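Local coordinates for protein 2-oxoadipate dioxygenase/decarboxylase (Pseudomonas putida, PDB 6W1G) that catalyses the iron(II)-dependent, oxygen-consuming decarboxylation and hydroxylation of 2-oxoadipate to (R)-2-hydroxyglutarate, a step in D-lysine catabolism, at residues A3-S8 with G173-D178; L264-F269 with D398-S403. All coordinates share one frame; numbering follows the deposited sequence.

Contact 1: residues A3-S8 with G173-D178; sequences ANDFVS and GLDAAD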
loop_
_atom_site.group_PDB
_atom_site.type_symbol
_atom_site.label_atom_id
_atom_site.label_comp_id
_atom_site.label_asym_id
_atom_site.label_seq_id
_atom_site.Cartn_x
_atom_site.Cartn_y
_atom_site.Cartn_z
ATOM N N ALA A 3 20.910 -10.835 -24.275
ATOM C CA ALA A 3 20.448 -9.505 -24.653
ATOM C C ALA A 3 21.382 -8.442 -24.075
ATOM O O ALA A 3 22.114 -7.768 -24.792
ATOM C CB ALA A 3 19.011 -9.286 -24.169
ATOM N N ASN A 4 21.353 -8.304 -22.756
ATOM C CA ASN A 4 22.150 -7.306 -22.062
ATOM C C ASN A 4 22.369 -7.813 -20.645
ATOM O O ASN A 4 21.898 -8.890 -20.271
ATOM C CB ASN A 4 21.456 -5.948 -22.129
ATOM C CG ASN A 4 20.081 -5.980 -21.526
ATOM O OD1 ASN A 4 19.908 -6.438 -20.401
ATOM N ND2 ASN A 4 19.082 -5.529 -22.283
ATOM N N ASP A 5 23.094 -7.030 -19.853
ATOM C CA ASP A 5 23.369 -7.386 -18.471
ATOM C C ASP A 5 22.575 -6.533 -17.500
ATOM O O ASP A 5 22.983 -6.349 -16.329
ATOM C CB ASP A 5 24.855 -7.307 -18.162
ATOM C CG ASP A 5 25.408 -5.914 -18.241
ATOM O OD1 ASP A 5 26.587 -5.776 -17.875
ATOM O OD2 ASP A 5 24.685 -4.965 -18.627
ATOM N N PHE A 6 21.460 -5.971 -17.941
ATOM C CA PHE A 6 20.667 -5.173 -17.026
ATOM C C PHE A 6 19.984 -6.086 -16.017
ATOM O O PHE A 6 19.544 -7.208 -16.342
ATOM C CB PHE A 6 19.603 -4.383 -17.790
ATOM C CG PHE A 6 20.167 -3.413 -18.788
ATOM C CD1 PHE A 6 21.418 -2.851 -18.622
ATOM C CD2 PHE A 6 19.419 -3.048 -19.888
ATOM C CE1 PHE A 6 21.902 -1.941 -19.533
ATOM C CE2 PHE A 6 19.900 -2.133 -20.792
ATOM C CZ PHE A 6 21.149 -1.591 -20.612
ATOM N N VAL A 7 19.855 -5.581 -14.787
ATOM C CA VAL A 7 19.133 -6.301 -13.734
ATOM C C VAL A 7 17.641 -6.042 -13.886
ATOM O O VAL A 7 17.213 -5.044 -14.442
ATOM C CB VAL A 7 19.630 -5.958 -12.322
ATOM C CG1 VAL A 7 21.089 -6.359 -12.181
ATOM C CG2 VAL A 7 19.478 -4.527 -12.019
ATOM N N SER A 8 16.834 -6.951 -13.384
ATOM C CA SER A 8 15.404 -6.782 -13.542
ATOM C C SER A 8 14.951 -5.590 -12.702
ATOM O O SER A 8 15.421 -5.400 -11.559
ATOM C CB SER A 8 14.687 -8.014 -13.073
ATOM O OG SER A 8 14.799 -8.126 -11.711
ATOM N N GLY A 173 17.540 0.016 -19.175
ATOM C CA GLY A 173 17.767 -0.596 -17.886
ATOM C C GLY A 173 19.113 -0.159 -17.326
ATOM O O GLY A 173 19.789 0.700 -17.895
ATOM N N LEU A 174 19.477 -0.780 -16.203
ATOM C CA LEU A 174 20.706 -0.514 -15.492
ATOM C C LEU A 174 21.365 -1.842 -15.158
ATOM O O LEU A 174 20.699 -2.797 -14.778
ATOM C CB LEU A 174 20.455 0.255 -14.187
ATOM C CG LEU A 174 19.808 1.626 -14.341
ATOM C CD1 LEU A 174 19.513 2.186 -12.936
ATOM C CD2 LEU A 174 20.714 2.552 -15.096
ATOM N N ASP A 175 22.691 -1.900 -15.271
ATOM C CA ASP A 175 23.454 -3.050 -14.763
ATOM C C ASP A 175 23.507 -3.039 -13.242
ATOM O O ASP A 175 23.027 -2.124 -12.606
ATOM C CB ASP A 175 24.817 -3.119 -15.425
ATOM C CG ASP A 175 25.764 -1.984 -15.044
ATOM O OD1 ASP A 175 25.613 -1.247 -14.068
ATOM O OD2 ASP A 175 26.775 -1.871 -15.750
ATOM N N ALA A 176 24.101 -4.090 -12.660
ATOM C CA ALA A 176 24.050 -4.258 -11.211
ATOM C C ALA A 176 24.709 -3.093 -10.487
ATOM O O ALA A 176 24.173 -2.604 -9.485
ATOM C CB ALA A 176 24.697 -5.579 -10.789
ATOM N N ALA A 177 25.873 -2.652 -10.957
ATOM C CA ALA A 177 26.566 -1.567 -10.272
ATOM C C ALA A 177 25.780 -0.267 -10.344
ATOM O O ALA A 177 25.680 0.454 -9.345
ATOM C CB ALA A 177 27.950 -1.352 -10.860
ATOM N N ASP A 178 25.226 0.064 -11.521
ATOM C CA ASP A 178 24.454 1.288 -11.662
ATOM C C ASP A 178 23.149 1.192 -10.891
ATOM O O ASP A 178 22.690 2.198 -10.347
ATOM C CB ASP A 178 24.200 1.626 -13.133
ATOM C CG ASP A 178 25.453 2.086 -13.843
ATOM O OD1 ASP A 178 26.473 2.395 -13.165
ATOM O OD2 ASP A 178 25.435 2.102 -15.094
HETATM O O HOH W 1 24.570 -6.513 -14.283
HETATM O O HOH W 2 27.992 -3.880 -16.939
HETATM O O HOH W 3 17.235 -2.489 -15.371
#
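The N-terminal arm before helix 9-27 lies at the surface against the turn that starts helix 176-188, where Phe6 covers Gly173 and Val7 pairs with Leu174. One direct hydrogen bond joins the backbones, from Val7 N to Leu174 O at 2.9 Å. Water 3 bridges Val7 O and Leu174 N beside it. One face of the Phe6 ring lies over the Gly173 peptide, and Gly173 CA makes a CH-pi contact 3.9 Å from the ring centroid. Glycine suits this place: a CB would run into Phe6 CD2 and be jammed against the preceding carbonyl. Asn4 OD1 accepts from Phe6 N in an Asx turn, and Asn4 CB lies toward the rim of the ring's other face. With an alanine at Phe6 the ring is gone, and the Gly173 peptide would probably lose its cover and Asn4 CB the face it lies against. Val7 CG1 meets Ala176 CB at 3.9 Å, alanine being small enough for this approach. With CG between its backbone N and carbonyl carbon (chi1 68°), Asp175, the N-cap, accepts a capping hydrogen bond from Asp178 N on OD1, nearly along the C-O axis. Asp175 OD2 lies 4.4 Å from Asp5 OD1, the side chains side by side with carboxylate planes 73° apart, and water 2 donates to both. The carboxylates probably repel each other, a cost the shared water is likely to ease.

Contact 2: residues L264-F269 with D398-S403; sequences LRQTSF and DFLPVS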
loop_
_atom_site.group_PDB
_atom_site.type_symbol
_atom_site.label_atom_id
_atom_site.label_comp_id
_atom_site.label_asym_id
_atom_site.label_seq_id
_atom_site.Cartn_x
_atom_site.Cartn_y
_atom_site.Cartn_z
ATOM N N LEU A 264 -8.001 -4.379 3.288
ATOM C CA LEU A 264 -6.955 -4.451 4.286
ATOM C C LEU A 264 -7.526 -3.906 5.592
ATOM O O LEU A 264 -8.549 -3.227 5.598
ATOM C CB LEU A 264 -5.684 -3.743 3.855
ATOM C CG LEU A 264 -5.741 -2.237 3.690
ATOM C CD1 LEU A 264 -5.639 -1.486 5.008
ATOM C CD2 LEU A 264 -4.608 -1.781 2.787
ATOM N N ARG A 265 -6.812 -4.177 6.681
ATOM C CA ARG A 265 -7.058 -3.577 7.975
ATOM C C ARG A 265 -5.784 -2.886 8.412
ATOM O O ARG A 265 -4.682 -3.354 8.101
ATOM C CB ARG A 265 -7.417 -4.619 9.000
ATOM C CG ARG A 265 -8.632 -5.450 8.626
ATOM C CD ARG A 265 -9.040 -6.436 9.724
ATOM N NE ARG A 265 -9.744 -5.720 10.780
ATOM C CZ ARG A 265 -9.815 -6.087 12.053
ATOM N NH1 ARG A 265 -9.208 -7.179 12.471
ATOM N NH2 ARG A 265 -10.518 -5.342 12.911
ATOM N N GLN A 266 -5.911 -1.735 9.084
ATOM C CA GLN A 266 -4.728 -0.981 9.480
ATOM C C GLN A 266 -4.969 -0.197 10.772
ATOM O O GLN A 266 -6.106 0.182 11.093
ATOM C CB GLN A 266 -4.290 0.012 8.408
ATOM C CG GLN A 266 -5.319 1.075 8.115
ATOM C CD GLN A 266 -5.017 1.994 6.916
ATOM O OE1 GLN A 266 -4.462 1.584 5.870
ATOM N NE2 GLN A 266 -5.420 3.246 7.062
ATOM N N THR A 267 -3.889 0.031 11.512
ATOM C CA THR A 267 -3.957 0.962 12.641
ATOM C C THR A 267 -2.584 1.613 12.768
ATOM O O THR A 267 -1.630 1.256 12.071
ATOM C CB THR A 267 -4.484 0.330 13.949
ATOM O OG1 THR A 267 -4.723 1.372 14.892
ATOM C CG2 THR A 267 -3.549 -0.674 14.503
ATOM N N SER A 268 -2.505 2.602 13.640
ATOM C CA SER A 268 -1.361 3.495 13.738
ATOM C C SER A 268 -0.921 3.643 15.188
ATOM O O SER A 268 -1.640 3.279 16.133
ATOM C CB SER A 268 -1.687 4.895 13.141
ATOM O OG SER A 268 -2.718 5.491 13.919
ATOM N N PHE A 269 0.291 4.172 15.332
ATOM C CA PHE A 269 0.860 4.405 16.662
ATOM C C PHE A 269 1.882 5.519 16.557
ATOM O O PHE A 269 2.426 5.801 15.485
ATOM C CB PHE A 269 1.510 3.124 17.187
ATOM C CG PHE A 269 2.603 2.556 16.331
ATOM C CD1 PHE A 269 2.323 1.677 15.286
ATOM C CD2 PHE A 269 3.929 2.890 16.568
ATOM C CE1 PHE A 269 3.337 1.176 14.510
ATOM C CE2 PHE A 269 4.933 2.385 15.802
ATOM C CZ PHE A 269 4.639 1.515 14.775
ATOM N N ASP A 398 -3.603 -2.521 -2.961
ATOM C CA ASP A 398 -3.860 -1.068 -2.925
ATOM C C ASP A 398 -4.256 -0.641 -1.509
ATOM O O ASP A 398 -3.799 -1.238 -0.530
ATOM C CB ASP A 398 -4.829 -0.753 -4.046
ATOM C CG ASP A 398 -4.215 -1.101 -5.384
ATOM O OD1 ASP A 398 -3.248 -0.416 -5.751
ATOM O OD2 ASP A 398 -4.650 -2.093 -6.010
ATOM N N PHE A 399 -5.052 0.418 -1.403
ATOM C CA PHE A 399 -5.283 1.069 -0.121
ATOM C C PHE A 399 -6.779 1.278 0.081
ATOM O O PHE A 399 -7.582 1.116 -0.858
ATOM C CB PHE A 399 -4.482 2.363 -0.073
ATOM C CG PHE A 399 -3.004 2.070 -0.127
ATOM C CD1 PHE A 399 -2.328 1.794 1.023
ATOM C CD2 PHE A 399 -2.321 1.951 -1.319
ATOM C CE1 PHE A 399 -1.010 1.441 1.024
ATOM C CE2 PHE A 399 -0.998 1.549 -1.339
ATOM C CZ PHE A 399 -0.320 1.360 -0.173
ATOM N N LEU A 400 -7.162 1.567 1.326
ATOM C CA LEU A 400 -8.574 1.753 1.592
ATOM C C LEU A 400 -9.130 2.939 0.813
ATOM O O LEU A 400 -8.455 3.970 0.651
ATOM C CB LEU A 400 -8.825 1.890 3.095
ATOM C CG LEU A 400 -8.539 0.626 3.925
ATOM C CD1 LEU A 400 -8.668 0.929 5.422
ATOM C CD2 LEU A 400 -9.452 -0.538 3.509
ATOM N N PRO A 401 -10.336 2.829 0.283
ATOM C CA PRO A 401 -10.898 3.962 -0.445
ATOM C C PRO A 401 -11.242 5.111 0.475
ATOM O O PRO A 401 -11.503 4.929 1.665
ATOM C CB PRO A 401 -12.163 3.387 -1.089
ATOM C CG PRO A 401 -12.526 2.220 -0.264
ATOM C CD PRO A 401 -11.241 1.664 0.280
ATOM N N VAL A 402 -11.228 6.315 -0.099
ATOM C CA VAL A 402 -11.736 7.481 0.597
ATOM C C VAL A 402 -13.259 7.382 0.654
ATOM O O VAL A 402 -13.907 7.043 -0.346
ATOM C CB VAL A 402 -11.310 8.775 -0.123
ATOM C CG1 VAL A 402 -11.764 10.009 0.662
ATOM C CG2 VAL A 402 -9.802 8.827 -0.364
ATOM N N SER A 403 -13.832 7.655 1.819
ATOM C CA SER A 403 -15.284 7.717 1.936
ATOM C C SER A 403 -15.869 8.627 0.857
ATOM O O SER A 403 -15.384 9.739 0.634
ATOM C CB SER A 403 -15.633 8.268 3.314
ATOM O OG SER A 403 -15.164 9.602 3.431
HETATM O O HOH W 4 -5.282 2.177 3.332
#
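Asp398 begins the approach to strand 264-275 with its backbone: Leu264 CD2 packs 3.5 Å from Asp398 O, a carbonyl that accepts a hydrogen bond from Arg298 NH1, while the Asp398 carboxylate forms a salt bridge with Arg114. Phe399 follows, its CA near the same methyl; its ring packs edge-to-face with the iron ligand His70, and the Phe399 side chain comes about 5 Å from the bound nickel ion. An aromatic ring suits this place, where it also makes a cation-pi contact with Arg298. Leu400 gives most of the loop's share, against an equally covered Leu264. With CG anti to its carbonyl carbon (chi1 -67°), its branched end is directed at the strand, and Leu400 CG meets Leu264 CD1 at 3.7 Å. Leu400 CD2 comes within 3.5 Å of Leu264 O, and Leu400 CD1 lies 4.1 Å from Gln266 CD. Water 4 donates to Gln266 OE1 and accepts from Leu400 N; glutamine suits because its NE2 meanwhile donates a hydrogen bond to Glu253. Beyond Leu400 comes Val402, which binds 2-oxoadipate. No direct hydrogen bond crosses the contact, and Leu264 O is buried without a polar partner; the join therefore rests on leucine packing and one bridging water.

In the fold
The two contacts come in series along the chain, contact 1 closing before contact 2 opens, and their centres lie about 36 Å apart, with nearest atoms about 20 Å apart. They share no helix or strand. Contact 1 sits on the surface, its centre about 27 Å from the centre of the chain, and joins the approach to helix 9-27 with the start of helix 176-188, away from the annotated sites. Contact 2 is buried, its centre about 9 Å from the centre of the chain, and joins the two-stranded sheet of 264-275 and 288-298 to the loop after strand 389-393. Since strand 288-298 carries the iron ligand Glu294 and the loop carries Val402, only contact 2 borders the catalytic centre.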